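Local coordinates for methionine gamma-lyase (Trichomonas vaginalis, PDB 1E5E), which is a PLP-dependent enzyme of the Cys/Met metabolism family and assembles from four copies of its chain, at residues A[16-21]-A[25-30]; A[91-96]-A[200-205]; A[95-100]-A[178-183]. One frame throughout, in Å; residues are numbered along the deposited sequence.

Contact 1: A[16-21]-A[25-30]; sequences NPQKDQ and AIPPIY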
loop_
_atom_site.group_PDB
_atom_site.type_symbol
_atom_site.label_atom_id
_atom_site.label_comp_id
_atom_site.label_asym_id
_atom_site.label_seq_id
_atom_site.Cartn_x
_atom_site.Cartn_y
_atom_site.Cartn_z
ATOM N N ASN A 16 0.266 23.783 1.075
ATOM C CA ASN A 16 1.320 23.166 1.834
ATOM C C ASN A 16 2.230 22.319 0.983
ATOM O O ASN A 16 2.383 21.093 1.151
ATOM C CB ASN A 16 0.700 22.328 2.975
ATOM C CG ASN A 16 1.764 21.790 3.923
ATOM O OD1 ASN A 16 2.825 22.414 4.144
ATOM N ND2 ASN A 16 1.547 20.573 4.446
ATOM N N PRO A 17 2.800 22.943 -0.029
ATOM C CA PRO A 17 3.632 22.205 -0.991
ATOM C C PRO A 17 4.804 21.589 -0.257
ATOM O O PRO A 17 5.342 22.223 0.674
ATOM C CB PRO A 17 4.047 23.254 -2.028
ATOM C CG PRO A 17 3.998 24.550 -1.210
ATOM C CD PRO A 17 2.707 24.376 -0.393
ATOM N N GLN A 18 5.171 20.374 -0.641
ATOM C CA GLN A 18 6.282 19.670 -0.033
ATOM C C GLN A 18 7.570 19.881 -0.812
ATOM O O GLN A 18 7.515 20.178 -2.008
ATOM C CB GLN A 18 5.959 18.143 -0.063
ATOM C CG GLN A 18 4.683 17.878 0.772
ATOM C CD GLN A 18 4.934 18.301 2.220
ATOM O OE1 GLN A 18 5.660 17.606 2.934
ATOM N NE2 GLN A 18 4.382 19.429 2.649
ATOM N N LYS A 19 8.722 19.632 -0.214
ATOM C CA LYS A 19 9.957 19.748 -1.009
ATOM C C LYS A 19 10.610 18.371 -1.063
ATOM O O LYS A 19 11.234 17.987 -0.050
ATOM C CB LYS A 19 10.792 20.820 -0.276
ATOM N N ASP A 20 10.455 17.555 -2.087
ATOM C CA ASP A 20 11.075 16.218 -2.009
ATOM C C ASP A 20 12.471 16.286 -2.612
ATOM O O ASP A 20 12.580 16.925 -3.665
ATOM C CB ASP A 20 10.197 15.178 -2.671
ATOM C CG ASP A 20 11.012 13.895 -2.815
ATOM O OD1 ASP A 20 11.109 13.156 -1.811
ATOM O OD2 ASP A 20 11.474 13.739 -3.951
ATOM N N GLN A 21 13.466 15.577 -2.101
ATOM C CA GLN A 21 14.843 15.646 -2.562
ATOM C C GLN A 21 15.015 15.216 -4.017
ATOM O O GLN A 21 15.847 15.779 -4.775
ATOM C CB GLN A 21 15.817 14.832 -1.685
ATOM C CG GLN A 21 15.423 13.361 -1.533
ATOM C CD GLN A 21 15.932 12.733 -0.211
ATOM O OE1 GLN A 21 15.223 12.722 0.825
ATOM N NE2 GLN A 21 17.166 12.198 -0.327
ATOM N N ALA A 25 6.805 14.260 -7.950
ATOM C CA ALA A 25 5.585 15.025 -8.150
ATOM C C ALA A 25 4.557 14.712 -7.053
ATOM O O ALA A 25 4.059 15.660 -6.435
ATOM C CB ALA A 25 5.001 14.760 -9.514
ATOM N N ILE A 26 4.492 13.457 -6.670
ATOM C CA ILE A 26 3.648 13.023 -5.546
ATOM C C ILE A 26 4.617 12.631 -4.429
ATOM O O ILE A 26 5.352 11.660 -4.565
ATOM C CB ILE A 26 2.721 11.865 -5.900
ATOM C CG1 ILE A 26 1.843 12.147 -7.122
ATOM C CG2 ILE A 26 1.842 11.509 -4.703
ATOM C CD1 ILE A 26 0.996 13.397 -7.054
ATOM N N PRO A 27 4.663 13.383 -3.345
ATOM C CA PRO A 27 5.546 13.145 -2.206
ATOM C C PRO A 27 5.448 11.717 -1.671
ATOM O O PRO A 27 4.331 11.214 -1.638
ATOM C CB PRO A 27 5.006 14.108 -1.144
ATOM C CG PRO A 27 4.413 15.235 -1.957
ATOM C CD PRO A 27 3.751 14.570 -3.142
ATOM N N PRO A 28 6.555 11.078 -1.362
ATOM C CA PRO A 28 6.544 9.666 -1.024
ATOM C C PRO A 28 5.839 9.291 0.263
ATOM O O PRO A 28 5.654 10.159 1.129
ATOM C CB PRO A 28 8.026 9.305 -1.081
ATOM C CG PRO A 28 8.738 10.598 -0.737
ATOM C CD PRO A 28 7.921 11.684 -1.396
ATOM N N ILE A 29 5.527 8.012 0.432
ATOM C CA ILE A 29 4.894 7.558 1.659
ATOM C C ILE A 29 5.871 7.273 2.784
ATOM O O ILE A 29 6.593 6.270 2.662
ATOM C CB ILE A 29 4.111 6.254 1.306
ATOM C CG1 ILE A 29 3.211 6.447 0.083
ATOM C CG2 ILE A 29 3.283 5.769 2.475
ATOM C CD1 ILE A 29 2.506 5.206 -0.411
ATOM N N TYR A 30 5.897 8.039 3.880
ATOM C CA TYR A 30 6.824 7.719 4.969
ATOM C C TYR A 30 6.290 6.574 5.809
ATOM O O TYR A 30 5.963 6.814 6.972
ATOM C CB TYR A 30 7.122 8.994 5.795
ATOM C CG TYR A 30 8.202 9.781 5.059
ATOM C CD1 TYR A 30 9.552 9.573 5.326
ATOM C CD2 TYR A 30 7.845 10.644 4.056
ATOM C CE1 TYR A 30 10.500 10.225 4.591
ATOM C CE2 TYR A 30 8.774 11.323 3.307
ATOM C CZ TYR A 30 10.114 11.110 3.599
ATOM O OH TYR A 30 11.052 11.774 2.860
HETATM O O HOH W 1 10.360 13.456 0.773
#
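A water molecule sits at the hydroxyl edge of the Y30 ring, in the ring plane, and joins that edge to the carboxylate of D20. It gives one hydrogen to the OH of Y30 at 2.8 Å and the other to OD1 of D20 at 2.7 Å, bridging side chains that do not touch directly. A second flat group, the amide of Q18, has the backbone carbonyl of N16 in its own plane, beside NE2. This bond from Q18 NE2 to N16 O is 3.0 Å long and nearly straight (168° at the hydrogen), although it meets the carbonyl from above its plane, 46° out. The bend in the glutamine chain turns the amide back to its own segment, so the apolar CB and CG are what face 25-30. CB and CG of Q18 both lie 3.8 Å from CG of P27, the two side chains crossing at about a right angle; a proline suits this place because its ring offers a rigid hydrocarbon edge, which N66 of helix 62-75 also touches.

The two segments belong to one irregular loop between helices 8-14 and 40-47, doubled back on itself at a subunit interface. D20 bridges the bend: its OD2 accepts hydrogen bonds from the backbone N of F22, forming an Asx turn, and from that of A24. With CG anti to the backbone N (chi1 168°), the carboxylate is carried toward the ring of P28, and D20 OD1 comes within 3.5 Å of P28 CD, a methylene next to the ring nitrogen and probably slightly positive. OD1 is also hydrogen-bonded to the OH of Y30 of the second subunit, and Y30 here pairs in the same way with D20 of that subunit.

Contact 2: A[91-96]-A[200-205]; sequences AATVLT and VDVVVH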
loop_
_atom_site.group_PDB
_atom_site.type_symbol
_atom_site.label_atom_id
_atom_site.label_comp_id
_atom_site.label_asym_id
_atom_site.label_seq_id
_atom_site.Cartn_x
_atom_site.Cartn_y
_atom_site.Cartn_z
ATOM N N ALA A 91 -12.271 12.338 20.542
ATOM C CA ALA A 91 -11.833 11.909 21.843
ATOM C C ALA A 91 -10.522 12.571 22.214
ATOM O O ALA A 91 -10.372 13.036 23.351
ATOM C CB ALA A 91 -11.713 10.382 21.820
ATOM N N ALA A 92 -9.552 12.645 21.304
ATOM C CA ALA A 92 -8.251 13.220 21.654
ATOM C C ALA A 92 -8.426 14.687 22.017
ATOM O O ALA A 92 -7.720 15.211 22.875
ATOM C CB ALA A 92 -7.249 13.088 20.507
ATOM N N THR A 93 -9.355 15.344 21.313
ATOM C CA THR A 93 -9.664 16.735 21.582
ATOM C C THR A 93 -10.354 16.868 22.936
ATOM O O THR A 93 -9.837 17.536 23.834
ATOM C CB THR A 93 -10.575 17.274 20.455
ATOM O OG1 THR A 93 -9.833 17.210 19.217
ATOM C CG2 THR A 93 -11.069 18.680 20.745
ATOM N N VAL A 94 -11.516 16.247 23.151
ATOM C CA VAL A 94 -12.182 16.463 24.425
ATOM C C VAL A 94 -11.424 15.812 25.578
ATOM O O VAL A 94 -11.542 16.382 26.669
ATOM C CB VAL A 94 -13.666 16.065 24.466
ATOM C CG1 VAL A 94 -14.439 16.743 23.340
ATOM C CG2 VAL A 94 -13.862 14.561 24.442
ATOM N N LEU A 95 -10.629 14.749 25.443
ATOM C CA LEU A 95 -9.924 14.185 26.602
ATOM C C LEU A 95 -8.688 14.997 26.968
ATOM O O LEU A 95 -8.195 14.900 28.101
ATOM C CB LEU A 95 -9.624 12.716 26.432
ATOM C CG LEU A 95 -10.859 11.810 26.300
ATOM C CD1 LEU A 95 -10.397 10.398 25.967
ATOM C CD2 LEU A 95 -11.708 11.814 27.589
ATOM N N THR A 96 -8.191 15.841 26.063
ATOM C CA THR A 96 -7.093 16.726 26.371
ATOM C C THR A 96 -7.608 17.936 27.169
ATOM O O THR A 96 -6.973 18.370 28.131
ATOM C CB THR A 96 -6.444 17.308 25.096
ATOM O OG1 THR A 96 -5.897 16.208 24.346
ATOM C CG2 THR A 96 -5.332 18.299 25.347
ATOM N N VAL A 200 -15.932 29.674 15.889
ATOM C CA VAL A 200 -15.674 28.329 16.443
ATOM C C VAL A 200 -14.212 28.183 16.822
ATOM O O VAL A 200 -13.381 28.732 16.100
ATOM C CB VAL A 200 -16.154 27.228 15.482
ATOM C CG1 VAL A 200 -15.643 25.830 15.824
ATOM C CG2 VAL A 200 -17.682 27.203 15.468
ATOM N N ASP A 201 -13.824 27.476 17.893
ATOM C CA ASP A 201 -12.394 27.437 18.235
ATOM C C ASP A 201 -11.686 26.230 17.599
ATOM O O ASP A 201 -10.502 26.299 17.284
ATOM C CB ASP A 201 -12.370 27.310 19.779
ATOM C CG ASP A 201 -12.964 28.560 20.421
ATOM O OD1 ASP A 201 -12.341 29.618 20.174
ATOM O OD2 ASP A 201 -13.988 28.547 21.143
ATOM N N VAL A 202 -12.345 25.076 17.638
ATOM C CA VAL A 202 -11.822 23.806 17.195
ATOM C C VAL A 202 -12.811 23.164 16.214
ATOM O O VAL A 202 -14.021 23.166 16.434
ATOM C CB VAL A 202 -11.624 22.786 18.348
ATOM C CG1 VAL A 202 -10.822 21.591 17.863
ATOM C CG2 VAL A 202 -10.934 23.366 19.575
ATOM N N VAL A 203 -12.293 22.637 15.108
ATOM C CA VAL A 203 -13.106 21.983 14.090
ATOM C C VAL A 203 -12.615 20.553 13.950
ATOM O O VAL A 203 -11.404 20.306 13.805
ATOM C CB VAL A 203 -13.006 22.694 12.711
ATOM C CG1 VAL A 203 -13.806 21.933 11.637
ATOM C CG2 VAL A 203 -13.468 24.152 12.802
ATOM N N VAL A 204 -13.518 19.573 14.075
ATOM C CA VAL A 204 -13.095 18.179 13.899
ATOM C C VAL A 204 -13.795 17.601 12.669
ATOM O O VAL A 204 -14.812 18.153 12.208
ATOM C CB VAL A 204 -13.424 17.343 15.136
ATOM C CG1 VAL A 204 -12.664 17.858 16.367
ATOM C CG2 VAL A 204 -14.930 17.384 15.479
ATOM N N HIS A 205 -13.242 16.508 12.131
ATOM C CA HIS A 205 -13.788 15.777 11.026
ATOM C C HIS A 205 -13.505 14.265 11.144
ATOM O O HIS A 205 -12.431 13.854 11.563
ATOM C CB HIS A 205 -13.131 16.068 9.660
ATOM C CG HIS A 205 -13.299 17.458 9.130
ATOM N ND1 HIS A 205 -14.346 17.802 8.295
ATOM C CD2 HIS A 205 -12.575 18.576 9.310
ATOM C CE1 HIS A 205 -14.237 19.079 7.986
ATOM N NE2 HIS A 205 -13.175 19.579 8.604
#
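T93 on helix 86-97 and V204 on strand 202-206 are the closest backbone pair, their CA atoms 8.5 Å apart, a spacing at which helix and strand meet through side chains alone. T93 makes the contact with both of its branches. T93 CG2, the methyl, lies 4.1 Å from CG1 of V202, the two side chains sliding past each other in opposite directions. T93 OG1 lies 4.1 Å from CG1 of V204, and here the side chains run at a slant to one another. With OG1 beside the backbone N (chi1 -63°), the hydroxyl can turn back to A89 O, one helical turn earlier, and hydrogen-bond there. Threonine therefore suits a buried helix face: its polar atom is satisfied by the helix itself while its methyl packs like that of a valine.

The strand belongs to the seven-stranded mixed sheet of the large domain in fold-type I PLP-dependent enzymes, and the helix covers one side of it. V202 and V204, two residues apart, both turn toward the helix, and branching at CB makes valine well suited to an extended strand. I182 of the adjoining strand also touches T93, while L228 of helix 226-241 packs on V202. The side chain of V204, which also meets Y152, is about 6 Å from the bound N-(hydroxy{3-hydroxy-2-methyl-5-[(phosphonooxy)methyl]pyridin-4-yl}methyl)norvaline.

Contact 3: A[95-100]-A[178-183]; sequences LTILKA and GVLVIA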
loop_
_atom_site.group_PDB
_atom_site.type_symbol
_atom_site.label_atom_id
_atom_site.label_comp_id
_atom_site.label_asym_id
_atom_site.label_seq_id
_atom_site.Cartn_x
_atom_site.Cartn_y
_atom_site.Cartn_z
ATOM N N LEU A 95 -10.629 14.749 25.443
ATOM C CA LEU A 95 -9.924 14.185 26.602
ATOM C C LEU A 95 -8.688 14.997 26.968
ATOM O O LEU A 95 -8.195 14.900 28.101
ATOM C CB LEU A 95 -9.624 12.716 26.432
ATOM C CG LEU A 95 -10.859 11.810 26.300
ATOM C CD1 LEU A 95 -10.397 10.398 25.967
ATOM C CD2 LEU A 95 -11.708 11.814 27.589
ATOM N N THR A 96 -8.191 15.841 26.063
ATOM C CA THR A 96 -7.093 16.726 26.371
ATOM C C THR A 96 -7.608 17.936 27.169
ATOM O O THR A 96 -6.973 18.370 28.131
ATOM C CB THR A 96 -6.444 17.308 25.096
ATOM O OG1 THR A 96 -5.897 16.208 24.346
ATOM C CG2 THR A 96 -5.332 18.299 25.347
ATOM N N ILE A 97 -8.725 18.482 26.697
ATOM C CA ILE A 97 -9.293 19.673 27.333
ATOM C C ILE A 97 -9.810 19.365 28.738
ATOM O O ILE A 97 -9.450 20.059 29.689
ATOM C CB ILE A 97 -10.395 20.294 26.467
ATOM C CG1 ILE A 97 -9.812 20.772 25.126
ATOM C CG2 ILE A 97 -11.062 21.481 27.145
ATOM C CD1 ILE A 97 -10.875 20.921 24.050
ATOM N N LEU A 98 -10.771 18.465 28.827
ATOM C CA LEU A 98 -11.430 18.175 30.092
ATOM C C LEU A 98 -10.688 17.330 31.101
ATOM O O LEU A 98 -9.848 16.461 30.865
ATOM C CB LEU A 98 -12.746 17.447 29.777
ATOM C CG LEU A 98 -13.595 18.150 28.706
ATOM C CD1 LEU A 98 -14.619 17.175 28.147
ATOM C CD2 LEU A 98 -14.245 19.379 29.324
ATOM N N LYS A 99 -11.160 17.459 32.338
ATOM C CA LYS A 99 -10.693 16.720 33.500
ATOM C C LYS A 99 -11.888 16.481 34.420
ATOM O O LYS A 99 -12.904 17.163 34.265
ATOM C CB LYS A 99 -9.599 17.508 34.225
ATOM C CG LYS A 99 -10.096 18.844 34.779
ATOM C CD LYS A 99 -9.034 19.451 35.694
ATOM C CE LYS A 99 -9.104 20.962 35.781
ATOM N NZ LYS A 99 -10.462 21.542 35.979
ATOM N N ALA A 100 -11.859 15.450 35.233
ATOM C CA ALA A 100 -12.899 15.136 36.187
ATOM C C ALA A 100 -13.358 16.419 36.887
ATOM O O ALA A 100 -12.562 17.261 37.272
ATOM C CB ALA A 100 -12.510 14.071 37.224
ATOM N N GLY A 178 -13.103 31.353 28.930
ATOM C CA GLY A 178 -12.579 29.970 29.091
ATOM C C GLY A 178 -13.451 28.861 28.539
ATOM O O GLY A 178 -13.379 27.740 29.049
ATOM N N VAL A 179 -14.313 29.130 27.562
ATOM C CA VAL A 179 -15.166 28.059 26.986
ATOM C C VAL A 179 -14.653 27.826 25.562
ATOM O O VAL A 179 -14.429 28.756 24.765
ATOM C CB VAL A 179 -16.646 28.449 26.935
ATOM C CG1 VAL A 179 -17.585 27.345 26.405
ATOM C CG2 VAL A 179 -17.123 28.871 28.349
ATOM N N LEU A 180 -14.608 26.553 25.204
ATOM C CA LEU A 180 -14.195 26.226 23.819
ATOM C C LEU A 180 -15.392 25.747 23.009
ATOM O O LEU A 180 -16.143 24.883 23.482
ATOM C CB LEU A 180 -13.103 25.129 23.906
ATOM C CG LEU A 180 -11.729 25.730 24.274
ATOM C CD1 LEU A 180 -10.667 24.667 24.442
ATOM C CD2 LEU A 180 -11.303 26.752 23.210
ATOM N N VAL A 181 -15.573 26.338 21.835
ATOM C CA VAL A 181 -16.656 25.865 20.974
ATOM C C VAL A 181 -16.021 24.929 19.953
ATOM O O VAL A 181 -15.119 25.334 19.212
ATOM C CB VAL A 181 -17.411 27.000 20.282
ATOM C CG1 VAL A 181 -18.508 26.423 19.382
ATOM C CG2 VAL A 181 -18.011 27.869 21.407
ATOM N N ILE A 182 -16.563 23.743 19.814
ATOM C CA ILE A 182 -16.021 22.710 18.940
ATOM C C ILE A 182 -17.086 22.354 17.914
ATOM O O ILE A 182 -18.194 21.998 18.348
ATOM C CB ILE A 182 -15.590 21.463 19.740
ATOM C CG1 ILE A 182 -14.515 21.799 20.789
ATOM C CG2 ILE A 182 -15.081 20.379 18.788
ATOM C CD1 ILE A 182 -14.133 20.648 21.718
ATOM N N ALA A 183 -16.802 22.460 16.630
ATOM C CA ALA A 183 -17.837 22.085 15.636
ATOM C C ALA A 183 -17.402 20.844 14.865
ATOM O O ALA A 183 -16.214 20.827 14.513
ATOM C CB ALA A 183 -18.022 23.252 14.685
#
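I97 carries CG1 beside its backbone N and anti to the carbonyl carbon (chi1 -63°), and a nearly extended chi2 of 159° sends CD1 out from the end of helix 86-97 toward the sheet. L180 and I182 have their CG and CG1 in the matching position, which brings their CD1 methyls to meet it. I97 CD1 lies 3.8 Å from L180 CD1 and 4.0 Å from I182 CD1. The two encounters differ in kind. I97 and I182 meet tip to tip, whereas L180 lies slantwise across I97, so that L180 CD1 also rests 4.0 Å from I97 CG1.

L180 and I182 stand on the same face of strand 180-184, and the length of leucine and isoleucine, each ending in a CD1 methyl, suits a separation of 8.9 Å between the CA atoms of I97 and L180. L98, just after I97, is where the chain leaves helical geometry, and L228 of helix 226-241 packs against I97 as well. With carbon alone on both sides, the contact rests on dispersion and the burial of apolar surface, and it joins the helix end to the sheet without any directional bond across the two segments.

Contacts 2 and 3 form one region, their centres 7 Å apart: both start from helix 86-97, sharing L95 and T96, and they end on neighbouring parallel strands of the seven-stranded sheet. Strand 180-184 of contact 3 precedes strand 202-206 of contact 2 in the chain, and V202 O to A183 N (2.9 Å), a probable hydrogen bond, joins them. One helix thus spans two adjacent strands. Contact 1 comes earlier in the chain and is closed before the others open. Its centre lies 28 Å from that of contact 2 and 34 Å from that of contact 3. Both regions border other subunits, contact 1 the second and contacts 2 and 3 the fourth.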